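Local coordinates for type I modular polyketide synthase (PDB 6IYR), which probably transfers a malonyl-type extender unit from coenzyme A to the acyl carrier protein during salinomycin polyketide assembly, at residues A[131-135]-A[221-226]; A[277-282]-A[322-326]; A[281-287]-A[375-380]; A[350-354]-A[368-372]. One frame throughout, in Å; residues are numbered along the deposited sequence.

Interaction 1: residues A[131-135]-A[221-226]; sequences VFPGQ and QGEIAA. With PO4 (phosphate ion), chain B.
Q221 lies against G134, its CG 3.4 Å from G134 CA, at the point where the GHSQG turn of the acyltransferase meets the loop leaving strand 129-132. With CG set between its own backbone N and carbonyl carbon (chi1 55°), the glutamine chain runs extended past the G134 backbone. Q221 N donates to O3 of a phosphate ion, N to O3 3.0 Å. In related acyltransferases the amide that follows the nucleophilic serine, together with the amide of the glutamine in the 131-135 loop, at the position of Q135, builds the oxyanion hole; a phosphate held here by Q221 N is consistent with such a site. At G222 the chain enters helix 222-230 and backbone meets backbone: G222 CA stands 3.3 Å from P133 O and makes a CH...O contact of 3.4 Å with F132 O. G222 O in turn lies 3.4 Å from F132 CB. One turn further on, A225 CB touches F132 CD2 at 3.7 Å. A226 CA sits over a face of the F132 ring, 4.1 Å from its centroid and 18° off the normal, a CH-pi contact, and A226 CB lies 3.7 Å from CD1. The helix start is thus wedged between strand 215-218, whose V216 touches both F132 and A226, and helix 188-208, whose W196 and V200 cover A225.

Interaction 2: residues A[277-282]-A[322-326]; sequences ERLALA and SHGPQ. With PO4 (phosphate ion), chain B.
H323 has a left-handed backbone (phi 70°), and its CG lies opposite the carbonyl carbon (chi1 -57°), a combination that sets CB on A282 while the ring swings away from the strand toward the phosphate. H323 CB and A282 CB are 3.6 Å apart. At the ring edge, close to its plane, NE2 donates to phosphate O4 at 2.9 Å; S322 OG, tucked between its own N and carbonyl carbon, reaches the same oxygen at 3.0 Å. NE2 also bonds with S220 OG, the serine of the GHSQG turn, and ND1 is tied to N375 O. Along strand 279-286, A280 CB rests on G324 CA (3.6 Å) and P325 CD (3.9 Å), while P325 CG approaches E277 O at 3.8 Å. One water spans the backbones, donating to H323 O at 2.7 Å and more loosely to L281 O at 3.1 Å. No direct hydrogen bond joins the two segments, so methyl, methylene and proline contacts plus this water seat the loop. The imidazole, fixed at both nitrogens, is consistent with the serine-histidine pair known from this family, and the phosphate probably marks the pocket for an anionic substrate group.

Interaction 3: residues A[281-287]-A[375-380]; sequences LASVNGP and NTVRFE
A short, weakly bonded strand at about 377-378 runs parallel to strand 279-286 at the edge of the ferredoxin-like sheet, S283 pairing with V377. V377 N donates to A282 O (2.8 Å), and V377 O receives V284 N (2.9 Å), a straight bond that arrives nearly end-on to the carbonyl. On the face carrying S283 and V377 their CB atoms meet at 3.7 Å, at the place where A282 and S283 form a classic bulge opposite V291. Before the bridge, T376 places OG1 beside its own N (chi1 -57°), from which it donates to L281 O at 2.7 Å, coming in 27° off the carbonyl plane; its CG2 packs near the L281 side chain. Past the bridge the chain turns into helix 379-388, and E380 N donates to V284 O (2.9 Å). The extended E380 side chain, CG opposite its backbone N (chi1 172°), brings OE1 to V284 CG1 at 3.3 Å and lays OE2 across P287, 3.7 Å from its CB; R384 forms a salt bridge with OE2. The F379 ring presents its edge to the N285 backbone, CD2 standing 3.8 Å from N285 O, while N285 OD1 bonds to H219 of the GHSQG turn. Three backbone bonds and the T376 hydroxyl carry the joint between the small subdomain and the helix start. V284 O in particular is buried and used by the first turn of that helix, and the salt bridge to R384 probably helps balance the E380 charge where the carboxylate lies beside V284 and P287.

Interaction 4: residues A[350-354]-A[368-372]; sequences FLSTV and YWYRN
F350, in a short, weakly bonded strand (about 350-351) beside 358-359, turns its ring edge toward the hydroxyl of Y368 on helix 366-374, CE1 to OH 3.9 Å. The contact centres on S352, which starts an ST turn: its OG accepts from V354 N at 3.0 Å and also from T355 N. Because S352 OG stands opposite its own backbone N (chi1 180°), it faces the helix and donates to Y368 OH, meeting the tyrosine at its edge, close to the ring plane. At 2.5 Å from S352 OG to Y368 OH the bond is very short. Y368 OH bonds further to E223 OE1, while E223 OE2 takes up T353 N, so the turn and the tyrosine grip opposite oxygens of one buried carboxylate. Three donors, Y368 OH, N372 ND2 and T353 N, surround it and would probably help keep E223 ionised despite its burial. T353 OG1 bonds to G218 O, linking the turn to the strand that leads into the GHSQG motif. V354 then closes over the helix. Its CG1 lies 4.2 Å from R371 CB, the two side chains crossing at about a right angle, and its CG2 fills the notch between tyrosine and asparagine, 3.9 Å from Y368 CZ. N372 is pinned by polar bonds on its far end, ND2 to S220 O as well as E223, and OD1 to R245. Against that fixed residue V354 CG2 rests 3.6 Å from N372 CA and 3.8 Å from N372 ND2.

Interaction 1 closes first, bringing helix 222-230 back to the end of strand 129-132 across 85 residues. Interactions 2 and 3 follow and cross: both begin on strand 279-286, sharing L281 and A282, and the 322-326 loop returns before 375-380 does. Interaction 4 is nested inside the loop closed by interaction 3, its helix 366-374 running directly on to strand 377-378. E223 binds interaction 1 to interaction 4, R378 N bonded to T353 O joins 3 to 4, and V131 packs on F379 between 1 and 3. The phosphate touches both 1 and 2. Interactions 2 and 3 tie the mixed sheet to the loop and helix start beside the core, while 1 and 4 lie around the GHSQG turn.

Interaction 1: residues A[131-135]-A[221-226]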
loop_
_atom_site.group_PDB
_atom_site.type_symbol
_atom_site.label_atom_id
_atom_site.label_comp_id
_atom_site.label_asym_id
_atom_site.label_seq_id
_atom_site.Cartn_x
_atom_site.Cartn_y
_atom_site.Cartn_z
ATOM N N VAL A 131 3.286 0.699 3.976
ATOM C CA VAL A 131 3.919 -0.137 2.942
ATOM C C VAL A 131 3.651 0.397 1.539
ATOM O O VAL A 131 2.512 0.716 1.193
ATOM C CB VAL A 131 3.413 -1.577 3.024
ATOM C CG1 VAL A 131 4.048 -2.423 1.922
ATOM C CG2 VAL A 131 3.744 -2.166 4.376
ATOM N N PHE A 132 4.706 0.590 0.751
ATOM C CA PHE A 132 4.558 1.166 -0.568
ATOM C C PHE A 132 5.051 0.148 -1.607
ATOM O O PHE A 132 6.253 -0.089 -1.726
ATOM C CB PHE A 132 5.377 2.451 -0.678
ATOM C CG PHE A 132 4.891 3.560 0.218
ATOM C CD1 PHE A 132 5.280 3.611 1.555
ATOM C CD2 PHE A 132 3.968 4.484 -0.246
ATOM C CE1 PHE A 132 4.828 4.624 2.380
ATOM C CE2 PHE A 132 3.571 5.560 0.560
ATOM C CZ PHE A 132 4.000 5.624 1.869
ATOM N N PRO A 133 4.122 -0.515 -2.303
ATOM C CA PRO A 133 4.563 -1.543 -3.245
ATOM C C PRO A 133 5.123 -0.950 -4.501
ATOM O O PRO A 133 5.081 0.278 -4.698
ATOM C CB PRO A 133 3.272 -2.321 -3.589
ATOM C CG PRO A 133 2.192 -1.697 -2.822
ATOM C CD PRO A 133 2.659 -0.352 -2.320
ATOM N N GLY A 134 5.570 -1.847 -5.381
ATOM C CA GLY A 134 6.021 -1.480 -6.718
ATOM C C GLY A 134 4.907 -1.695 -7.742
ATOM O O GLY A 134 3.761 -1.305 -7.567
ATOM N N GLN A 135 5.227 -2.486 -8.740
ATOM C CA GLN A 135 4.342 -2.687 -9.874
ATOM C C GLN A 135 3.177 -3.588 -9.483
ATOM O O GLN A 135 3.223 -4.296 -8.454
ATOM C CB GLN A 135 5.139 -3.349 -11.002
ATOM C CG GLN A 135 5.492 -4.791 -10.694
ATOM C CD GLN A 135 4.406 -5.760 -11.153
ATOM O OE1 GLN A 135 3.753 -5.559 -12.186
ATOM N NE2 GLN A 135 4.180 -6.785 -10.364
ATOM N N GLN A 221 10.465 0.451 -6.747
ATOM C CA GLN A 221 10.010 1.814 -7.034
ATOM C C GLN A 221 9.214 2.380 -5.872
ATOM O O GLN A 221 9.111 3.590 -5.725
ATOM C CB GLN A 221 9.129 1.839 -8.298
ATOM C CG GLN A 221 7.939 0.872 -8.229
ATOM C CD GLN A 221 7.265 0.600 -9.578
ATOM O OE1 GLN A 221 7.611 -0.368 -10.290
ATOM N NE2 GLN A 221 6.186 1.356 -9.855
ATOM N N GLY A 222 8.640 1.500 -5.060
ATOM C CA GLY A 222 7.833 1.944 -3.963
ATOM C C GLY A 222 8.636 2.774 -2.980
ATOM O O GLY A 222 8.079 3.619 -2.304
ATOM N N GLU A 223 9.942 2.551 -2.932
ATOM C CA GLU A 223 10.823 3.292 -2.015
ATOM C C GLU A 223 10.849 4.757 -2.333
ATOM O O GLU A 223 11.020 5.579 -1.428
ATOM C CB GLU A 223 12.249 2.731 -1.990
ATOM C CG GLU A 223 12.413 1.490 -1.172
ATOM C CD GLU A 223 13.820 1.303 -0.654
ATOM O OE1 GLU A 223 14.767 1.696 -1.358
ATOM O OE2 GLU A 223 13.963 0.686 0.424
ATOM N N ILE A 224 10.551 5.090 -3.594
ATOM C CA ILE A 224 10.524 6.468 -4.061
ATOM C C ILE A 224 9.339 7.219 -3.450
ATOM O O ILE A 224 9.428 8.416 -3.176
ATOM C CB ILE A 224 10.496 6.578 -5.604
ATOM C CG1 ILE A 224 11.640 5.770 -6.239
ATOM C CG2 ILE A 224 10.661 7.998 -6.068
ATOM C CD1 ILE A 224 11.548 5.692 -7.745
ATOM N N ALA A 225 8.201 6.536 -3.354
ATOM C CA ALA A 225 7.034 7.111 -2.718
ATOM C C ALA A 225 7.276 7.215 -1.217
ATOM O O ALA A 225 6.959 8.236 -0.611
ATOM C CB ALA A 225 5.799 6.261 -2.994
ATOM N N ALA A 226 7.854 6.158 -0.656
ATOM C CA ALA A 226 8.186 6.087 0.751
ATOM C C ALA A 226 9.140 7.215 1.163
ATOM O O ALA A 226 8.996 7.795 2.251
ATOM C CB ALA A 226 8.779 4.743 1.074
HETATM P P PO4 B . 10.110 -2.079 -10.354
HETATM O O1 PO4 B . 8.713 -2.606 -10.617
HETATM O O2 PO4 B . 10.906 -1.430 -11.499
HETATM O O3 PO4 B . 9.872 -1.028 -9.280
HETATM O O4 PO4 B . 10.911 -3.286 -9.948
#

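Interaction 2: residues A[277-282]-A[322-326]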
loop_
_atom_site.group_PDB
_atom_site.type_symbol
_atom_site.label_atom_id
_atom_site.label_comp_id
_atom_site.label_asym_id
_atom_site.label_seq_id
_atom_site.Cartn_x
_atom_site.Cartn_y
_atom_site.Cartn_z
ATOM N N GLU A 277 23.883 -15.342 -14.871
ATOM C CA GLU A 277 23.343 -14.007 -15.157
ATOM C C GLU A 277 22.046 -13.943 -15.977
ATOM O O GLU A 277 21.544 -12.859 -16.252
ATOM C CB GLU A 277 24.348 -13.103 -15.852
ATOM C CG GLU A 277 25.753 -13.632 -15.945
ATOM C CD GLU A 277 26.451 -13.551 -14.632
ATOM O OE1 GLU A 277 27.640 -13.919 -14.585
ATOM O OE2 GLU A 277 25.783 -13.155 -13.648
ATOM N N ARG A 278 21.540 -15.080 -16.405
ATOM C CA ARG A 278 20.294 -15.113 -17.141
ATOM C C ARG A 278 19.071 -14.970 -16.219
ATOM O O ARG A 278 17.979 -14.752 -16.694
ATOM C CB ARG A 278 20.185 -16.382 -17.981
ATOM C CG ARG A 278 21.303 -16.582 -18.981
ATOM C CD ARG A 278 21.068 -17.831 -19.807
ATOM N NE ARG A 278 19.914 -17.666 -20.655
ATOM C CZ ARG A 278 19.014 -18.600 -20.896
ATOM N NH1 ARG A 278 17.993 -18.325 -21.678
ATOM N NH2 ARG A 278 19.132 -19.795 -20.355
ATOM N N LEU A 279 19.283 -15.132 -14.916
ATOM C CA LEU A 279 18.248 -15.050 -13.885
ATOM C C LEU A 279 18.822 -14.306 -12.691
ATOM O O LEU A 279 20.032 -14.171 -12.576
ATOM C CB LEU A 279 17.792 -16.425 -13.398
ATOM C CG LEU A 279 17.037 -17.293 -14.392
ATOM C CD1 LEU A 279 16.663 -18.611 -13.752
ATOM C CD2 LEU A 279 15.797 -16.588 -14.950
ATOM N N ALA A 280 17.957 -13.723 -11.877
ATOM C CA ALA A 280 18.402 -13.049 -10.671
ATOM C C ALA A 280 17.299 -13.161 -9.636
ATOM O O ALA A 280 16.100 -13.241 -9.964
ATOM C CB ALA A 280 18.742 -11.598 -10.963
ATOM N N LEU A 281 17.692 -13.193 -8.373
ATOM C CA LEU A 281 16.726 -13.095 -7.283
ATOM C C LEU A 281 16.259 -11.647 -7.115
ATOM O O LEU A 281 17.014 -10.768 -6.691
ATOM C CB LEU A 281 17.325 -13.627 -5.981
ATOM C CG LEU A 281 16.288 -13.608 -4.837
ATOM C CD1 LEU A 281 15.030 -14.395 -5.155
ATOM C CD2 LEU A 281 16.951 -14.162 -3.597
ATOM N N ALA A 282 15.073 -11.344 -7.616
ATOM C CA ALA A 282 14.645 -9.949 -7.668
ATOM C C ALA A 282 14.005 -9.502 -6.352
ATOM O O ALA A 282 14.249 -8.381 -5.891
ATOM C CB ALA A 282 13.707 -9.723 -8.821
ATOM N N SER A 322 14.089 -6.060 -13.928
ATOM C CA SER A 322 14.863 -5.273 -12.941
ATOM C C SER A 322 15.358 -6.150 -11.787
ATOM O O SER A 322 15.078 -7.356 -11.708
ATOM C CB SER A 322 14.002 -4.138 -12.409
ATOM O OG SER A 322 12.861 -4.692 -11.807
ATOM N N HIS A 323 16.246 -5.577 -10.997
ATOM C CA HIS A 323 16.782 -6.236 -9.827
ATOM C C HIS A 323 17.695 -7.382 -10.242
ATOM O O HIS A 323 17.840 -8.359 -9.522
ATOM C CB HIS A 323 15.652 -6.686 -8.892
ATOM C CG HIS A 323 14.763 -5.556 -8.478
ATOM N ND1 HIS A 323 15.195 -4.538 -7.652
ATOM C CD2 HIS A 323 13.552 -5.173 -8.934
ATOM C CE1 HIS A 323 14.317 -3.553 -7.671
ATOM N NE2 HIS A 323 13.291 -3.930 -8.406
ATOM N N GLY A 324 18.270 -7.242 -11.427
ATOM C CA GLY A 324 19.253 -8.172 -11.940
ATOM C C GLY A 324 20.207 -7.496 -12.898
ATOM O O GLY A 324 20.173 -6.269 -13.065
ATOM N N PRO A 325 21.082 -8.297 -13.539
ATOM C CA PRO A 325 22.164 -7.798 -14.384
ATOM C C PRO A 325 21.727 -6.967 -15.554
ATOM O O PRO A 325 22.483 -6.106 -15.979
ATOM C CB PRO A 325 22.852 -9.090 -14.894
ATOM C CG PRO A 325 22.543 -10.115 -13.843
ATOM C CD PRO A 325 21.172 -9.752 -13.322
ATOM N N GLN A 326 20.491 -7.094 -16.034
ATOM C CA GLN A 326 20.152 -6.297 -17.201
ATOM C C GLN A 326 20.259 -4.800 -16.892
ATOM O O GLN A 326 20.414 -3.972 -17.789
ATOM C CB GLN A 326 18.758 -6.623 -17.740
ATOM C CG GLN A 326 18.694 -7.941 -18.475
ATOM C CD GLN A 326 17.390 -8.158 -19.221
ATOM O OE1 GLN A 326 16.765 -7.209 -19.728
ATOM N NE2 GLN A 326 16.987 -9.427 -19.326
HETATM P P PO4 B . 10.110 -2.079 -10.354
HETATM O O1 PO4 B . 8.713 -2.606 -10.617
HETATM O O2 PO4 B . 10.906 -1.430 -11.499
HETATM O O3 PO4 B . 9.872 -1.028 -9.280
HETATM O O4 PO4 B . 10.911 -3.286 -9.948
HETATM O O HOH W 1 19.623 -9.433 -7.786
#

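Interaction 3: residues A[281-287]-A[375-380]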
loop_
_atom_site.group_PDB
_atom_site.type_symbol
_atom_site.label_atom_id
_atom_site.label_comp_id
_atom_site.label_asym_id
_atom_site.label_seq_id
_atom_site.Cartn_x
_atom_site.Cartn_y
_atom_site.Cartn_z
ATOM N N LEU A 281 17.692 -13.193 -8.373
ATOM C CA LEU A 281 16.726 -13.095 -7.283
ATOM C C LEU A 281 16.259 -11.647 -7.115
ATOM O O LEU A 281 17.014 -10.768 -6.691
ATOM C CB LEU A 281 17.325 -13.627 -5.981
ATOM C CG LEU A 281 16.288 -13.608 -4.837
ATOM C CD1 LEU A 281 15.030 -14.395 -5.155
ATOM C CD2 LEU A 281 16.951 -14.162 -3.597
ATOM N N ALA A 282 15.073 -11.344 -7.616
ATOM C CA ALA A 282 14.645 -9.949 -7.668
ATOM C C ALA A 282 14.005 -9.502 -6.352
ATOM O O ALA A 282 14.249 -8.381 -5.891
ATOM C CB ALA A 282 13.707 -9.723 -8.821
ATOM N N SER A 283 13.235 -10.370 -5.704
ATOM C CA SER A 283 12.610 -9.931 -4.467
ATOM C C SER A 283 12.305 -11.100 -3.584
ATOM O O SER A 283 12.017 -12.194 -4.068
ATOM C CB SER A 283 11.354 -9.073 -4.774
ATOM O OG SER A 283 10.247 -9.857 -5.113
ATOM N N VAL A 284 12.475 -10.888 -2.287
ATOM C CA VAL A 284 12.029 -11.842 -1.283
ATOM C C VAL A 284 10.918 -11.212 -0.472
ATOM O O VAL A 284 11.170 -10.299 0.320
ATOM C CB VAL A 284 13.170 -12.205 -0.331
ATOM C CG1 VAL A 284 12.727 -13.253 0.691
ATOM C CG2 VAL A 284 14.361 -12.698 -1.136
ATOM N N ASN A 285 9.706 -11.723 -0.665
ATOM C CA ASN A 285 8.502 -11.112 -0.152
ATOM C C ASN A 285 7.879 -11.812 1.051
ATOM O O ASN A 285 7.000 -11.257 1.677
ATOM C CB ASN A 285 7.496 -10.992 -1.258
ATOM C CG ASN A 285 8.021 -10.152 -2.384
ATOM O OD1 ASN A 285 8.845 -9.290 -2.176
ATOM N ND2 ASN A 285 7.686 -10.516 -3.587
ATOM N N GLY A 286 8.346 -13.021 1.363
ATOM C CA GLY A 286 7.825 -13.806 2.481
ATOM C C GLY A 286 8.637 -15.083 2.588
ATOM O O GLY A 286 9.395 -15.398 1.688
ATOM N N PRO A 287 8.525 -15.803 3.699
ATOM C CA PRO A 287 9.344 -17.006 3.876
ATOM C C PRO A 287 9.170 -18.071 2.780
ATOM O O PRO A 287 10.043 -18.909 2.615
ATOM C CB PRO A 287 8.875 -17.560 5.238
ATOM C CG PRO A 287 7.552 -16.932 5.491
ATOM C CD PRO A 287 7.553 -15.614 4.789
ATOM N N ASN A 375 19.450 -4.237 -7.231
ATOM C CA ASN A 375 19.592 -5.285 -6.251
ATOM C C ASN A 375 18.288 -5.900 -5.761
ATOM O O ASN A 375 17.245 -5.296 -5.877
ATOM C CB ASN A 375 20.390 -4.745 -5.083
ATOM C CG ASN A 375 21.853 -4.593 -5.450
ATOM O OD1 ASN A 375 22.571 -5.584 -5.537
ATOM N ND2 ASN A 375 22.188 -3.458 -5.946
ATOM N N THR A 376 18.414 -7.019 -5.069
ATOM C CA THR A 376 17.288 -7.760 -4.528
ATOM C C THR A 376 16.479 -6.906 -3.535
ATOM O O THR A 376 17.026 -6.153 -2.760
ATOM C CB THR A 376 17.786 -9.037 -3.811
ATOM O OG1 THR A 376 18.539 -9.834 -4.708
ATOM C CG2 THR A 376 16.667 -9.867 -3.273
ATOM N N VAL A 377 15.165 -7.016 -3.599
ATOM C CA VAL A 377 14.320 -6.296 -2.686
ATOM C C VAL A 377 14.142 -7.213 -1.492
ATOM O O VAL A 377 13.503 -8.239 -1.582
ATOM C CB VAL A 377 12.950 -6.013 -3.312
ATOM C CG1 VAL A 377 12.014 -5.382 -2.303
ATOM C CG2 VAL A 377 13.082 -5.165 -4.554
ATOM N N ARG A 378 14.732 -6.843 -0.369
ATOM C CA ARG A 378 14.629 -7.651 0.837
ATOM C C ARG A 378 13.414 -7.270 1.682
ATOM O O ARG A 378 13.541 -6.786 2.790
ATOM C CB ARG A 378 15.915 -7.544 1.637
ATOM C CG ARG A 378 17.145 -7.602 0.763
ATOM C CD ARG A 378 18.404 -7.930 1.533
ATOM N NE ARG A 378 19.563 -7.898 0.647
ATOM C CZ ARG A 378 20.047 -8.951 -0.004
ATOM N NH1 ARG A 378 21.097 -8.804 -0.795
ATOM N NH2 ARG A 378 19.487 -10.142 0.145
ATOM N N PHE A 379 12.237 -7.492 1.124
ATOM C CA PHE A 379 10.997 -7.146 1.784
ATOM C C PHE A 379 10.696 -7.940 3.041
ATOM O O PHE A 379 10.407 -7.366 4.070
ATOM C CB PHE A 379 9.847 -7.214 0.797
ATOM C CG PHE A 379 8.569 -6.681 1.329
ATOM C CD1 PHE A 379 8.374 -5.329 1.459
ATOM C CD2 PHE A 379 7.556 -7.533 1.683
ATOM C CE1 PHE A 379 7.194 -4.835 1.943
ATOM C CE2 PHE A 379 6.375 -7.044 2.171
ATOM C CZ PHE A 379 6.195 -5.697 2.296
ATOM N N GLU A 380 10.895 -9.250 2.992
ATOM C CA GLU A 380 10.618 -10.103 4.137
ATOM C C GLU A 380 11.489 -9.730 5.319
ATOM O O GLU A 380 11.032 -9.705 6.434
ATOM C CB GLU A 380 10.826 -11.583 3.807
ATOM C CG GLU A 380 10.733 -12.489 5.017
ATOM C CD GLU A 380 11.273 -13.885 4.793
ATOM O OE1 GLU A 380 11.792 -14.181 3.712
ATOM O OE2 GLU A 380 11.189 -14.695 5.715
#

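Interaction 4: residues A[350-354]-A[368-372]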
loop_
_atom_site.group_PDB
_atom_site.type_symbol
_atom_site.label_atom_id
_atom_site.label_comp_id
_atom_site.label_asym_id
_atom_site.label_seq_id
_atom_site.Cartn_x
_atom_site.Cartn_y
_atom_site.Cartn_z
ATOM N N PHE A 350 12.680 5.322 7.958
ATOM C CA PHE A 350 12.682 4.686 6.631
ATOM C C PHE A 350 13.584 3.456 6.683
ATOM O O PHE A 350 14.810 3.558 6.875
ATOM C CB PHE A 350 13.155 5.707 5.590
ATOM C CG PHE A 350 13.209 5.179 4.166
ATOM C CD1 PHE A 350 14.193 4.275 3.777
ATOM C CD2 PHE A 350 12.457 5.776 3.182
ATOM C CE1 PHE A 350 14.237 3.807 2.471
ATOM C CE2 PHE A 350 12.553 5.385 1.856
ATOM C CZ PHE A 350 13.447 4.400 1.494
ATOM N N LEU A 351 12.955 2.284 6.647
ATOM C CA LEU A 351 13.657 1.039 6.682
ATOM C C LEU A 351 13.914 0.548 5.247
ATOM O O LEU A 351 13.002 0.172 4.531
ATOM C CB LEU A 351 12.905 0.021 7.504
ATOM C CG LEU A 351 13.498 -1.383 7.542
ATOM C CD1 LEU A 351 14.959 -1.367 7.957
ATOM C CD2 LEU A 351 12.684 -2.281 8.470
ATOM N N SER A 352 15.167 0.629 4.819
ATOM C CA SER A 352 15.556 0.275 3.455
ATOM C C SER A 352 15.391 -1.202 3.214
ATOM O O SER A 352 15.896 -2.057 3.960
ATOM C CB SER A 352 17.000 0.669 3.195
ATOM O OG SER A 352 17.398 0.331 1.873
ATOM N N THR A 353 14.700 -1.509 2.136
ATOM C CA THR A 353 14.624 -2.899 1.693
ATOM C C THR A 353 15.790 -3.201 0.745
ATOM O O THR A 353 15.947 -4.336 0.279
ATOM C CB THR A 353 13.295 -3.162 0.990
ATOM O OG1 THR A 353 13.138 -2.242 -0.090
ATOM C CG2 THR A 353 12.150 -2.980 1.968
ATOM N N VAL A 354 16.642 -2.206 0.522
ATOM C CA VAL A 354 17.916 -2.439 -0.187
ATOM C C VAL A 354 18.997 -2.874 0.779
ATOM O O VAL A 354 19.560 -3.970 0.665
ATOM C CB VAL A 354 18.421 -1.203 -0.927
ATOM C CG1 VAL A 354 19.721 -1.510 -1.680
ATOM C CG2 VAL A 354 17.380 -0.707 -1.903
ATOM N N TYR A 368 22.144 5.332 -4.503
ATOM C CA TYR A 368 21.099 4.569 -3.822
ATOM C C TYR A 368 20.007 4.129 -4.807
ATOM O O TYR A 368 19.559 3.002 -4.758
ATOM C CB TYR A 368 20.451 5.363 -2.680
ATOM C CG TYR A 368 19.480 4.538 -1.893
ATOM C CD1 TYR A 368 19.911 3.762 -0.839
ATOM C CD2 TYR A 368 18.141 4.460 -2.260
ATOM C CE1 TYR A 368 19.025 2.981 -0.128
ATOM C CE2 TYR A 368 17.254 3.626 -1.595
ATOM C CZ TYR A 368 17.697 2.882 -0.535
ATOM O OH TYR A 368 16.823 2.066 0.171
ATOM N N TRP A 369 19.504 5.055 -5.596
ATOM C CA TRP A 369 18.374 4.760 -6.466
ATOM C C TRP A 369 18.795 3.770 -7.540
ATOM O O TRP A 369 18.038 2.851 -7.844
ATOM C CB TRP A 369 17.722 6.037 -7.040
ATOM C CG TRP A 369 17.084 6.839 -5.963
ATOM C CD1 TRP A 369 17.496 8.044 -5.500
ATOM C CD2 TRP A 369 16.094 6.367 -5.018
ATOM N NE1 TRP A 369 16.839 8.360 -4.344
ATOM C CE2 TRP A 369 15.969 7.348 -4.026
ATOM C CE3 TRP A 369 15.282 5.226 -4.948
ATOM C CZ2 TRP A 369 15.048 7.246 -2.984
ATOM C CZ3 TRP A 369 14.423 5.076 -3.866
ATOM C CH2 TRP A 369 14.265 6.118 -2.932
ATOM N N TYR A 370 20.039 3.864 -8.027
ATOM C CA TYR A 370 20.568 2.777 -8.837
ATOM C C TYR A 370 20.626 1.442 -8.116
ATOM O O TYR A 370 20.272 0.397 -8.693
ATOM C CB TYR A 370 21.937 3.078 -9.452
ATOM C CG TYR A 370 22.461 1.909 -10.250
ATOM C CD1 TYR A 370 21.887 1.577 -11.442
ATOM C CD2 TYR A 370 23.422 1.053 -9.729
ATOM C CE1 TYR A 370 22.318 0.478 -12.166
ATOM C CE2 TYR A 370 23.842 -0.071 -10.433
ATOM C CZ TYR A 370 23.258 -0.355 -11.658
ATOM O OH TYR A 370 23.667 -1.443 -12.387
ATOM N N ARG A 371 21.158 1.433 -6.904
ATOM C CA ARG A 371 21.199 0.194 -6.158
ATOM C C ARG A 371 19.856 -0.437 -5.976
ATOM O O ARG A 371 19.766 -1.661 -5.844
ATOM C CB ARG A 371 21.813 0.372 -4.778
ATOM C CG ARG A 371 23.313 0.144 -4.734
ATOM C CD ARG A 371 23.825 0.148 -3.297
ATOM N NE ARG A 371 25.234 0.524 -3.259
ATOM C CZ ARG A 371 25.693 1.762 -3.080
ATOM N NH1 ARG A 371 27.007 1.981 -3.095
ATOM N NH2 ARG A 371 24.851 2.773 -2.859
ATOM N N ASN A 372 18.886 0.407 -5.660
ATOM C CA ASN A 372 17.503 -0.040 -5.466
ATOM C C ASN A 372 17.048 -0.835 -6.687
ATOM O O ASN A 372 16.553 -1.940 -6.548
ATOM C CB ASN A 372 16.605 1.173 -5.301
ATOM C CG ASN A 372 15.134 0.816 -5.268
ATOM O OD1 ASN A 372 14.497 0.673 -6.320
ATOM N ND2 ASN A 372 14.561 0.768 -4.061
#